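Local coordinates for HEPN domain-containing protein (Thermotoga maritima, PDB 1O3U), which is of unknown function but belongs to the HEPN family of helical-bundle domains, whose members are often linked to nucleotide or nucleic acid chemistry, at residues Ile124-Phe127 against Cys128-Leu131. Residues are numbered along the deposited sequence; the frame is centred on the assembly and turned at random.
Sequences IIRF and CEDL
Cys128 N reaches back to Ile124 O over 2.9 Å in a nearly straight bond (174° at the hydrogen), and the next three i to i+4 bonds, Glu129 to Ile125, Asp130 to Arg126 and Leu131 to Phe127, follow at similar length, though more bent. This is plain alpha-helix, two turns near the end of helix 104-132, the last helix of the HEPN bundle. The side chains sort by face. On the buried face, Ile124 CG2 lies 4.2 Å from Cys128 SG, and Val47 of helix 32-54 packs on both residues. Further round, Phe127 and Leu131 run side by side, and Phe127 CE2 touches Leu131 CD1 at 3.8 Å; the ring gets there because CG sits anti to the backbone N (chi1 178°), and Ile76, Pro77 and Leu80 also pack against it. Glu129 extends back along its own helix beside Ile125, touching Met13 and Lys17 of helix 11-28, while its carboxylate plane is turned 27° from that of the Arg126 guanidinium. Any attraction is probably loose, since Arg126 NE is 5.4 Å from Glu129 OE1; the arginine also has a weak, long ion pair with Glu122. Without the carboxylate, as with an alanine here, the Ile125 CG2 methyl would probably lose its cover on this side and Arg126 its nearby opposite charge. At the end of that side chain, Glu129 OE2 rests 3.9 Å from Ile125 CG2, and Glu129 OE1 lies 4.0 Å from Arg126 CG.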
# COMPACT_ATOMS: atom_id res chain seq x y z
N ILE A 124 2.02 -5.05 -15.36
CA ILE A 124 2.08 -3.61 -15.33
C ILE A 124 3.42 -3.12 -14.78
O ILE A 124 4.04 -2.17 -15.35
CB ILE A 124 0.86 -3.04 -14.57
CG1 ILE A 124 -0.41 -3.23 -15.41
CG2 ILE A 124 1.05 -1.56 -14.26
CD1 ILE A 124 -1.74 -2.95 -14.67
N ILE A 125 3.86 -3.72 -13.67
CA ILE A 125 5.18 -3.40 -13.12
C ILE A 125 6.31 -3.56 -14.17
O ILE A 125 7.13 -2.66 -14.32
CB ILE A 125 5.47 -4.23 -11.89
CG1 ILE A 125 4.58 -3.80 -10.74
CG2 ILE A 125 6.99 -4.18 -11.55
CD1 ILE A 125 4.60 -4.82 -9.54
N ARG A 126 6.32 -4.66 -14.91
CA ARG A 126 7.36 -4.95 -15.89
C ARG A 126 7.26 -4.00 -17.09
O ARG A 126 8.27 -3.53 -17.60
CB ARG A 126 7.26 -6.41 -16.32
CG ARG A 126 7.65 -7.39 -15.19
CD ARG A 126 7.52 -8.85 -15.57
NE ARG A 126 8.18 -9.71 -14.61
CZ ARG A 126 8.11 -11.03 -14.62
NH1 ARG A 126 7.42 -11.66 -15.55
NH2 ARG A 126 8.76 -11.72 -13.72
N PHE A 127 6.05 -3.64 -17.48
CA PHE A 127 5.85 -2.61 -18.52
C PHE A 127 6.43 -1.25 -18.11
O PHE A 127 7.17 -0.55 -18.89
CB PHE A 127 4.38 -2.43 -18.83
CG PHE A 127 4.11 -1.37 -19.85
CD1 PHE A 127 4.28 -1.61 -21.18
CD2 PHE A 127 3.69 -0.10 -19.45
CE1 PHE A 127 4.01 -0.60 -22.12
CE2 PHE A 127 3.43 0.88 -20.37
CZ PHE A 127 3.59 0.63 -21.70
N CYS A 128 6.07 -0.81 -16.90
CA CYS A 128 6.62 0.40 -16.33
C CYS A 128 8.15 0.34 -16.19
O CYS A 128 8.83 1.34 -16.50
CB CYS A 128 5.98 0.72 -14.99
SG CYS A 128 4.23 1.10 -15.11
N GLU A 129 8.69 -0.80 -15.76
CA GLU A 129 10.16 -1.00 -15.73
C GLU A 129 10.77 -0.79 -17.12
O GLU A 129 11.76 -0.07 -17.28
CB GLU A 129 10.52 -2.39 -15.19
CG GLU A 129 10.40 -2.51 -13.70
CD GLU A 129 10.60 -3.89 -13.15
OE1 GLU A 129 10.51 -4.86 -13.93
OE2 GLU A 129 10.82 -3.99 -11.91
N ASP A 130 10.16 -1.40 -18.13
CA ASP A 130 10.61 -1.29 -19.51
C ASP A 130 10.58 0.15 -20.00
O ASP A 130 11.52 0.60 -20.66
CB ASP A 130 9.76 -2.17 -20.43
CG ASP A 130 10.05 -3.68 -20.24
OD1 ASP A 130 10.90 -4.04 -19.38
OD2 ASP A 130 9.47 -4.56 -20.95
N LEU A 131 9.52 0.87 -19.66
CA LEU A 131 9.41 2.30 -19.95
C LEU A 131 10.52 3.13 -19.24
O LEU A 131 11.23 3.92 -19.90
CB LEU A 131 8.00 2.81 -19.56
CG LEU A 131 7.01 3.16 -20.66
CD1 LEU A 131 5.79 3.82 -20.03
CD2 LEU A 131 7.69 4.13 -21.74